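Local coordinates for hypothetical protein RPA3614 (Rhodopseudomonas palustris, PDB 2HHG) that is of unknown function but carries a rhodanese-like domain, consistent with a sulfurtransferase that would pass sulfur from thiosulfate to cyanide, at residues D39-D44 against K87-Y92; S20-T25 against P113-E118; G55-S60 against G119-W124. All blocks are in the same frame, centred on the assembly; numbering follows the deposited sequence.

Interaction 1: residues D39-D44 against K87-Y92; sequences DVVIVD and KKFVFY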
loop_
_atom_site.group_PDB
_atom_site.type_symbol
_atom_site.label_atom_id
_atom_site.label_comp_id
_atom_site.label_asym_id
_atom_site.label_seq_id
_atom_site.Cartn_x
_atom_site.Cartn_y
_atom_site.Cartn_z
ATOM N N ASP A 39 -12.128 10.482 -4.861
ATOM C CA ASP A 39 -11.147 11.047 -3.926
ATOM C C ASP A 39 -10.304 9.970 -3.222
ATOM O O ASP A 39 -9.946 10.111 -2.048
ATOM C CB ASP A 39 -11.817 11.986 -2.908
ATOM C CG ASP A 39 -12.446 13.210 -3.559
ATOM O OD1 ASP A 39 -11.849 13.770 -4.505
ATOM O OD2 ASP A 39 -13.541 13.613 -3.116
ATOM N N VAL A 40 -10.012 8.893 -3.948
ATOM C CA VAL A 40 -9.145 7.819 -3.465
ATOM C C VAL A 40 -8.151 7.475 -4.571
ATOM O O VAL A 40 -8.505 7.471 -5.755
ATOM C CB VAL A 40 -9.964 6.551 -3.054
ATOM C CG1 VAL A 40 -9.050 5.358 -2.764
ATOM C CG2 VAL A 40 -10.850 6.840 -1.841
ATOM N N VAL A 41 -6.904 7.225 -4.176
ATOM C CA VAL A 41 -5.903 6.656 -5.065
ATOM C C VAL A 41 -5.483 5.328 -4.448
ATOM O O VAL A 41 -5.018 5.288 -3.299
ATOM C CB VAL A 41 -4.670 7.579 -5.226
ATOM C CG1 VAL A 41 -3.613 6.917 -6.109
ATOM C CG2 VAL A 41 -5.070 8.932 -5.796
ATOM N N ILE A 42 -5.673 4.249 -5.201
ATOM C CA ILE A 42 -5.256 2.924 -4.764
ATOM C C ILE A 42 -3.873 2.666 -5.343
ATOM O O ILE A 42 -3.689 2.705 -6.552
ATOM C CB ILE A 42 -6.277 1.838 -5.174
ATOM C CG1 ILE A 42 -7.658 2.147 -4.563
ATOM C CG2 ILE A 42 -5.797 0.467 -4.732
ATOM C CD1 ILE A 42 -8.786 1.220 -5.002
ATOM N N VAL A 43 -2.913 2.428 -4.456
ATOM C CA VAL A 43 -1.503 2.322 -4.819
ATOM C C VAL A 43 -1.018 0.887 -4.636
ATOM O O VAL A 43 -1.014 0.367 -3.525
ATOM C CB VAL A 43 -0.622 3.276 -3.976
ATOM C CG1 VAL A 43 0.838 3.163 -4.388
ATOM C CG2 VAL A 43 -1.114 4.722 -4.109
ATOM N N ASP A 44 -0.628 0.260 -5.742
ATOM C CA ASP A 44 -0.080 -1.091 -5.752
ATOM C C ASP A 44 1.426 -1.002 -5.558
ATOM O O ASP A 44 2.119 -0.453 -6.402
ATOM C CB ASP A 44 -0.391 -1.706 -7.117
ATOM C CG ASP A 44 -0.083 -3.194 -7.212
ATOM O OD1 ASP A 44 0.714 -3.736 -6.424
ATOM O OD2 ASP A 44 -0.657 -3.816 -8.137
ATOM N N LYS A 87 -6.483 13.529 -1.701
ATOM C CA LYS A 87 -7.219 12.266 -1.739
ATOM C C LYS A 87 -6.741 11.339 -0.635
ATOM O O LYS A 87 -5.696 11.579 -0.032
ATOM C CB LYS A 87 -7.035 11.597 -3.107
ATOM C CG LYS A 87 -7.724 12.351 -4.245
ATOM C CD LYS A 87 -7.524 11.685 -5.583
ATOM C CE LYS A 87 -8.348 12.372 -6.661
ATOM N NZ LYS A 87 -8.076 11.777 -7.995
ATOM N N LYS A 88 -7.511 10.285 -0.375
ATOM C CA LYS A 88 -7.074 9.204 0.497
ATOM C C LYS A 88 -6.252 8.196 -0.313
ATOM O O LYS A 88 -6.667 7.769 -1.391
ATOM C CB LYS A 88 -8.270 8.512 1.170
ATOM C CG LYS A 88 -7.861 7.336 2.066
ATOM C CD LYS A 88 -9.008 6.759 2.894
ATOM C CE LYS A 88 -9.228 7.556 4.173
ATOM N NZ LYS A 88 -10.134 6.865 5.135
ATOM N N PHE A 89 -5.090 7.825 0.220
ATOM C CA PHE A 89 -4.190 6.878 -0.435
ATOM C C PHE A 89 -4.285 5.529 0.239
ATOM O O PHE A 89 -3.988 5.397 1.429
ATOM C CB PHE A 89 -2.756 7.411 -0.440
ATOM C CG PHE A 89 -2.589 8.603 -1.319
ATOM C CD1 PHE A 89 -2.160 8.462 -2.630
ATOM C CD2 PHE A 89 -2.922 9.874 -0.859
ATOM C CE1 PHE A 89 -2.043 9.567 -3.459
ATOM C CE2 PHE A 89 -2.804 10.987 -1.679
ATOM C CZ PHE A 89 -2.364 10.828 -2.987
ATOM N N VAL A 90 -4.737 4.541 -0.525
ATOM C CA VAL A 90 -4.936 3.190 -0.042
ATOM C C VAL A 90 -3.870 2.300 -0.672
ATOM O O VAL A 90 -3.899 2.051 -1.878
ATOM C CB VAL A 90 -6.350 2.686 -0.403
ATOM C CG1 VAL A 90 -6.538 1.235 0.033
ATOM C CG2 VAL A 90 -7.410 3.590 0.199
ATOM N N PHE A 91 -2.936 1.816 0.145
ATOM C CA PHE A 91 -1.816 1.016 -0.347
ATOM C C PHE A 91 -2.151 -0.454 -0.273
ATOM O O PHE A 91 -2.821 -0.891 0.657
ATOM C CB PHE A 91 -0.560 1.305 0.485
ATOM C CG PHE A 91 -0.091 2.727 0.384
ATOM C CD1 PHE A 91 0.802 3.107 -0.613
ATOM C CD2 PHE A 91 -0.558 3.699 1.270
ATOM C CE1 PHE A 91 1.223 4.427 -0.724
ATOM C CE2 PHE A 91 -0.140 5.017 1.165
ATOM C CZ PHE A 91 0.755 5.381 0.167
ATOM N N TYR A 92 -1.688 -1.226 -1.248
ATOM C CA TYR A 92 -1.840 -2.676 -1.154
ATOM C C TYR A 92 -0.645 -3.432 -1.699
ATOM O O TYR A 92 0.058 -2.965 -2.591
ATOM C CB TYR A 92 -3.146 -3.171 -1.791
ATOM C CG TYR A 92 -3.150 -3.265 -3.297
ATOM C CD1 TYR A 92 -2.924 -4.480 -3.938
ATOM C CD2 TYR A 92 -3.425 -2.149 -4.080
ATOM C CE1 TYR A 92 -2.942 -4.575 -5.330
ATOM C CE2 TYR A 92 -3.454 -2.238 -5.472
ATOM C CZ TYR A 92 -3.223 -3.454 -6.083
ATOM O OH TYR A 92 -3.265 -3.546 -7.459
#
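Val41 and Val43 lie alongside the rings of Phe89 and Phe91 on one face of two neighbouring parallel strands, each valine pointing the same way as its register partner. Val41 CB is 3.7 Å from Phe89 CD1, and Val43 CB is 3.7 Å from Phe91 CD1. Val43 CG2 comes in at the edge of the Phe89 ring, tying the two pairs together. On the face of Ile42 and Val90, Ile42 CG2 reaches to 3.6 Å from Tyr92 CD2, and Val40 CG1 meets Val90 CG2. Between the faces, Val41 and Val43 each use both N and O toward 87-92, as in the bond from Val41 N to Lys88 O (2.8 Å); a fifth bond, Lys88 N to Asp39 O, closes the ladder. There the extended Lys87 chain crosses Val41 CG2 at about a right angle, its ammonium paired with Glu85. At the other end Tyr92 CG stands between its backbone N and carbonyl carbon (chi1 78°), which swings one ring face over Asp44 CA, 4.0 Å from the centroid. Asp44 OD2 lies 2.7 Å from Tyr92 OH; its salt bridge is to Arg46. Tyr92 OH hydrogen-bonds Ile57 N and Ser60 OG. A phenylalanine in place of Tyr92 would lack the hydroxyl and would probably leave Ile57 N without this partner. The contact pairs an apolar sheet centre with a buried polar end, where Arg46 probably balances the charge.

Interaction 2: residues S20-T25 against P113-E118; sequences SIETLT and PVAHIE. With NA (sodium ion), chain C.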
loop_
_atom_site.group_PDB
_atom_site.type_symbol
_atom_site.label_atom_id
_atom_site.label_comp_id
_atom_site.label_asym_id
_atom_site.label_seq_id
_atom_site.Cartn_x
_atom_site.Cartn_y
_atom_site.Cartn_z
ATOM N N SER A 20 -0.977 2.564 14.068
ATOM C CA SER A 20 -0.932 3.965 13.657
ATOM C C SER A 20 -1.753 4.244 12.398
ATOM O O SER A 20 -1.991 5.406 12.070
ATOM C CB SER A 20 0.522 4.385 13.399
ATOM O OG SER A 20 1.278 4.428 14.598
ATOM N N ILE A 21 -2.156 3.194 11.684
ATOM C CA ILE A 21 -2.805 3.360 10.385
ATOM C C ILE A 21 -4.190 2.728 10.309
ATOM O O ILE A 21 -4.535 1.862 11.110
ATOM C CB ILE A 21 -1.930 2.786 9.234
ATOM C CG1 ILE A 21 -1.887 1.250 9.312
ATOM C CG2 ILE A 21 -0.536 3.416 9.244
ATOM C CD1 ILE A 21 -1.047 0.588 8.229
ATOM N N GLU A 22 -4.962 3.169 9.323
ATOM C CA GLU A 22 -6.226 2.536 8.985
ATOM C C GLU A 22 -5.988 1.241 8.222
ATOM O O GLU A 22 -5.403 1.249 7.126
ATOM C CB GLU A 22 -7.083 3.476 8.138
ATOM C CG GLU A 22 -8.368 2.811 7.639
ATOM C CD GLU A 22 -9.235 3.692 6.755
ATOM O OE1 GLU A 22 -8.922 4.884 6.573
ATOM O OE2 GLU A 22 -10.249 3.175 6.247
ATOM N N THR A 23 -6.453 0.134 8.792
ATOM C CA THR A 23 -6.538 -1.115 8.055
ATOM C C THR A 23 -7.960 -1.237 7.546
ATOM O O THR A 23 -8.922 -1.407 8.313
ATOM C CB THR A 23 -6.137 -2.341 8.893
ATOM O OG1 THR A 23 -4.762 -2.218 9.271
ATOM C CG2 THR A 23 -6.292 -3.622 8.079
ATOM N N LEU A 24 -8.082 -1.110 6.238
ATOM C CA LEU A 24 -9.352 -1.182 5.568
ATOM C C LEU A 24 -9.642 -2.656 5.304
ATOM O O LEU A 24 -8.809 -3.350 4.723
ATOM C CB LEU A 24 -9.213 -0.391 4.269
ATOM C CG LEU A 24 -10.373 -0.119 3.333
ATOM C CD1 LEU A 24 -11.489 0.646 4.026
ATOM C CD2 LEU A 24 -9.840 0.664 2.143
ATOM N N THR A 25 -10.803 -3.152 5.740
ATOM C CA THR A 25 -11.141 -4.557 5.479
ATOM C C THR A 25 -11.214 -4.807 3.978
ATOM O O THR A 25 -11.478 -3.890 3.194
ATOM C CB THR A 25 -12.475 -5.008 6.114
ATOM O OG1 THR A 25 -13.567 -4.353 5.466
ATOM C CG2 THR A 25 -12.506 -4.731 7.611
ATOM N N PRO A 113 -5.130 11.455 4.137
ATOM C CA PRO A 113 -5.177 10.258 4.964
ATOM C C PRO A 113 -4.682 9.039 4.189
ATOM O O PRO A 113 -4.779 9.014 2.960
ATOM C CB PRO A 113 -6.666 10.127 5.284
ATOM C CG PRO A 113 -7.351 10.709 4.101
ATOM C CD PRO A 113 -6.439 11.753 3.526
ATOM N N VAL A 114 -4.155 8.048 4.901
ATOM C CA VAL A 114 -3.683 6.828 4.258
ATOM C C VAL A 114 -4.325 5.606 4.890
ATOM O O VAL A 114 -4.809 5.654 6.034
ATOM C CB VAL A 114 -2.132 6.673 4.294
ATOM C CG1 VAL A 114 -1.434 7.896 3.715
ATOM C CG2 VAL A 114 -1.633 6.412 5.694
ATOM N N ALA A 115 -4.308 4.506 4.147
ATOM C CA ALA A 115 -4.801 3.236 4.636
ATOM C C ALA A 115 -4.114 2.125 3.874
ATOM O O ALA A 115 -3.424 2.371 2.884
ATOM C CB ALA A 115 -6.308 3.151 4.461
ATOM N N HIS A 116 -4.299 0.897 4.330
ATOM C CA HIS A 116 -3.898 -0.248 3.534
ATOM C C HIS A 116 -4.999 -1.303 3.572
ATOM O O HIS A 116 -5.902 -1.232 4.409
ATOM C CB HIS A 116 -2.518 -0.780 3.950
ATOM C CG HIS A 116 -2.545 -1.765 5.071
ATOM N ND1 HIS A 116 -3.098 -1.500 6.306
ATOM C CD2 HIS A 116 -2.053 -3.022 5.140
ATOM C CE1 HIS A 116 -2.960 -2.562 7.080
ATOM N NE2 HIS A 116 -2.331 -3.498 6.395
ATOM N N ILE A 117 -4.941 -2.245 2.635
ATOM C CA ILE A 117 -5.986 -3.255 2.498
ATOM C C ILE A 117 -5.628 -4.513 3.286
ATOM O O ILE A 117 -4.625 -5.173 3.010
ATOM C CB ILE A 117 -6.242 -3.612 1.013
ATOM C CG1 ILE A 117 -6.597 -2.355 0.207
ATOM C CG2 ILE A 117 -7.349 -4.675 0.894
ATOM C CD1 ILE A 117 -6.899 -2.593 -1.271
ATOM N N GLU A 118 -6.469 -4.848 4.261
ATOM C CA GLU A 118 -6.280 -6.058 5.049
ATOM C C GLU A 118 -6.144 -7.287 4.153
ATOM O O GLU A 118 -6.966 -7.515 3.266
ATOM C CB GLU A 118 -7.440 -6.244 6.028
ATOM C CG GLU A 118 -7.185 -7.303 7.104
ATOM C CD GLU A 118 -8.193 -7.252 8.244
ATOM O OE1 GLU A 118 -9.306 -6.721 8.043
ATOM O OE2 GLU A 118 -7.870 -7.756 9.345
HETATM NA NA NA C . -4.833 0.034 12.524
HETATM O O HOH W 1 -3.805 5.843 8.570
HETATM O O HOH W 2 -7.152 6.925 6.961
HETATM O O HOH W 3 -4.179 -2.092 11.718
HETATM O O HOH W 4 -7.119 0.059 11.645
#
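Val114 meets Glu22 largely through water: its O accepts a hydrogen bond from one water (2.7 Å from Val114 O) that accepts from Glu22 N, and from a second that also donates to Glu22 OE1. Next, Ala115 CB rests against the extended Glu22 chain, 3.8 Å from Glu22 CD, while the carboxylate beyond is salt-bridged to Lys88. His116 brings the strands into regular parallel pairing: its N donates to Glu22 O (3.0 Å) and its O accepts from Leu24 N (2.8 Å). With CG between the backbone N and carbonyl carbon (chi1 86°), the imidazole leans toward strand 22-24, beside Thr23, and Ile21 CD1 crosses to 3.5 Å from His116 ND1. The backbone O of Ile21 binds the sodium ion at 2.3 Å; Asn18 O and two waters are further ligands, one of the waters accepting from Thr23 N. Ile117 then points to the same face of the sheet as Leu24. The pairing ends at Glu118, whose N donates to Leu24 O (2.8 Å) and whose CB touches Thr23 CG2 at 3.5 Å. Thr25, next after Leu24, N-caps helix 26-34 through its bond to Asp28 N. Strand 22-24 is the outermost on this side of the sheet, with 114-117 between it and 88-92; helix 97-109 packs on the His116 face, and helix 26-34 covers Leu24 and Ile117.

Interaction 3: residues G55-S60 against G119-W124; sequences GKIPGS and GGFGAW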
loop_
_atom_site.group_PDB
_atom_site.type_symbol
_atom_site.label_atom_id
_atom_site.label_comp_id
_atom_site.label_asym_id
_atom_site.label_seq_id
_atom_site.Cartn_x
_atom_site.Cartn_y
_atom_site.Cartn_z
ATOM N N GLY A 55 -2.179 -10.384 -11.577
ATOM C CA GLY A 55 -3.079 -9.292 -11.932
ATOM C C GLY A 55 -3.070 -8.204 -10.872
ATOM O O GLY A 55 -2.253 -8.236 -9.942
ATOM N N LYS A 56 -3.989 -7.249 -11.005
ATOM C CA LYS A 56 -4.012 -6.063 -10.155
ATOM C C LYS A 56 -5.429 -5.524 -9.958
ATOM O O LYS A 56 -6.382 -5.931 -10.644
ATOM C CB LYS A 56 -3.128 -4.971 -10.766
ATOM C CG LYS A 56 -3.616 -4.444 -12.109
ATOM C CD LYS A 56 -2.648 -3.423 -12.660
ATOM C CE LYS A 56 -2.978 -3.085 -14.098
ATOM N NZ LYS A 56 -2.049 -2.066 -14.648
ATOM N N ILE A 57 -5.565 -4.598 -9.019
ATOM C CA ILE A 57 -6.818 -3.894 -8.820
ATOM C C ILE A 57 -6.975 -2.883 -9.960
ATOM O O ILE A 57 -6.075 -2.084 -10.205
ATOM C CB ILE A 57 -6.835 -3.213 -7.438
ATOM C CG1 ILE A 57 -6.812 -4.285 -6.341
ATOM C CG2 ILE A 57 -8.052 -2.317 -7.300
ATOM C CD1 ILE A 57 -6.731 -3.745 -4.919
ATOM N N PRO A 58 -8.103 -2.940 -10.696
ATOM C CA PRO A 58 -8.279 -2.027 -11.823
ATOM C C PRO A 58 -8.144 -0.567 -11.424
ATOM O O PRO A 58 -8.676 -0.137 -10.401
ATOM C CB PRO A 58 -9.702 -2.340 -12.307
ATOM C CG PRO A 58 -9.936 -3.749 -11.888
ATOM C CD PRO A 58 -9.244 -3.863 -10.562
ATOM N N GLY A 59 -7.400 0.179 -12.227
ATOM C CA GLY A 59 -7.248 1.603 -11.999
ATOM C C GLY A 59 -6.223 1.954 -10.933
ATOM O O GLY A 59 -6.028 3.130 -10.637
ATOM N N SER A 60 -5.565 0.949 -10.352
ATOM C CA SER A 60 -4.539 1.214 -9.342
ATOM C C SER A 60 -3.296 1.848 -9.959
ATOM O O SER A 60 -3.014 1.670 -11.145
ATOM C CB SER A 60 -4.174 -0.061 -8.584
ATOM O OG SER A 60 -3.629 -1.025 -9.455
ATOM N N GLY A 119 -5.081 -8.051 4.382
ATOM C CA GLY A 119 -4.832 -9.286 3.654
ATOM C C GLY A 119 -4.338 -9.119 2.228
ATOM O O GLY A 119 -4.107 -10.101 1.537
ATOM N N GLY A 120 -4.184 -7.877 1.774
ATOM C CA GLY A 120 -3.604 -7.606 0.464
ATOM C C GLY A 120 -4.403 -8.118 -0.721
ATOM O O GLY A 120 -5.603 -8.417 -0.613
ATOM N N PHE A 121 -3.721 -8.225 -1.853
ATOM C CA PHE A 121 -4.336 -8.690 -3.077
ATOM C C PHE A 121 -4.776 -10.149 -2.973
ATOM O O PHE A 121 -5.745 -10.546 -3.615
ATOM C CB PHE A 121 -3.387 -8.497 -4.259
ATOM C CG PHE A 121 -4.054 -8.655 -5.590
ATOM C CD1 PHE A 121 -5.029 -7.751 -6.006
ATOM C CD2 PHE A 121 -3.718 -9.707 -6.429
ATOM C CE1 PHE A 121 -5.657 -7.898 -7.246
ATOM C CE2 PHE A 121 -4.341 -9.857 -7.667
ATOM C CZ PHE A 121 -5.304 -8.949 -8.074
ATOM N N GLY A 122 -4.076 -10.941 -2.162
ATOM C CA GLY A 122 -4.471 -12.331 -1.919
ATOM C C GLY A 122 -5.886 -12.432 -1.367
ATOM O O GLY A 122 -6.711 -13.205 -1.874
ATOM N N ALA A 123 -6.180 -11.638 -0.342
ATOM C CA ALA A 123 -7.524 -11.593 0.241
ATOM C C ALA A 123 -8.557 -10.996 -0.718
ATOM O O ALA A 123 -9.705 -11.451 -0.771
ATOM C CB ALA A 123 -7.507 -10.821 1.543
ATOM N N TRP A 124 -8.141 -9.973 -1.465
ATOM C CA TRP A 124 -8.970 -9.351 -2.500
ATOM C C TRP A 124 -9.413 -10.390 -3.530
ATOM O O TRP A 124 -10.602 -10.501 -3.843
ATOM C CB TRP A 124 -8.169 -8.236 -3.172
ATOM C CG TRP A 124 -8.885 -7.444 -4.225
ATOM C CD1 TRP A 124 -9.076 -7.798 -5.527
ATOM C CD2 TRP A 124 -9.421 -6.126 -4.081
ATOM N NE1 TRP A 124 -9.736 -6.798 -6.197
ATOM C CE2 TRP A 124 -9.960 -5.760 -5.332
ATOM C CE3 TRP A 124 -9.515 -5.226 -3.012
ATOM C CZ2 TRP A 124 -10.569 -4.527 -5.547
ATOM C CZ3 TRP A 124 -10.117 -4.002 -3.227
ATOM C CH2 TRP A 124 -10.640 -3.665 -4.483
#
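Ile57 lies across the indole of Trp124 at about a right angle, with CG1 and CD1 over one face of the ring and CG2 just beyond its rim. The outermost methyl makes a CH-pi contact: Ile57 CD1 sits 3.5 Å from the centroid of the Trp124 six-membered ring and only 7° off the normal, practically over the middle. Ile57 CG1 sits above Trp124 CE2 at 3.6 Å, and the other branch, Ile57 CG2, lies 3.8 Å from Trp124 CZ2. The indole is carried out to the isoleucine because Trp124 CG is anti to the backbone N (chi1 -178°). Phe121, one helical turn earlier, leaves the helix in the same anti conformation, but its ring meets mainly backbone. Phe121 CE2 approaches Gly55 O at 3.5 Å, and Phe121 CE1 lies 3.6 Å from Lys56 C; the same CE1 is 3.9 Å from Ile57 CG1, so Ile57 touches both aromatic residues. No hydrogen bond spans the two segments, and the fit is one of shape. Part of the loop's shape comes from its own bonding: a type II turn runs from Ile57 to Ser60, with Gly59 taking the positive phi (81°). Ile57 O is gripped twice, by Ser60 N at 3.1 Å and by Ser60 OG at 2.8 Å, the hydroxyl lying in the carbonyl plane. From outside, Tyr92 OH bonds Ile57 N and Ser60 OG. Arg46 links both halves, bonding Gly55 O and making a cation-pi contact with Phe121. The loop joins helix 48-54 to strand 61-62, and helix 120-126 packs its aromatic side against it; helix 26-34 contributes Ala29 and Ile30 to Trp124 and His33 to Ile57, while Trp124 NE1 bonds Pro130 O in the chain's C-terminal tail.

Overall arrangement
Strands 88-92 and 114-117 are sheet neighbours, so interactions 1 and 2, with centres about 10 Å apart, belong to one parallel sheet; the Lys88 NZ to Glu22 OE1 salt bridge (2.7 Å) reaches from strand 88-92 over 114-117 to 22-24. Interaction 3 sits past the strands' C-terminal ends, joined to interaction 1 by Tyr92 OH, 3.0 Å from Ile57 N, and to interaction 2 by Ile117 CD1, 3.8 Å from Ile57 CD1. The sodium ion belongs to interaction 2 and lies about 11 Å from the Lys88 side chain. As in other rhodanese-like domains, the loop after strand 88-92 probably holds the active site; there Phe121 shares backbone hydrogen bonding with Cys93, and Gly122 with Ala94.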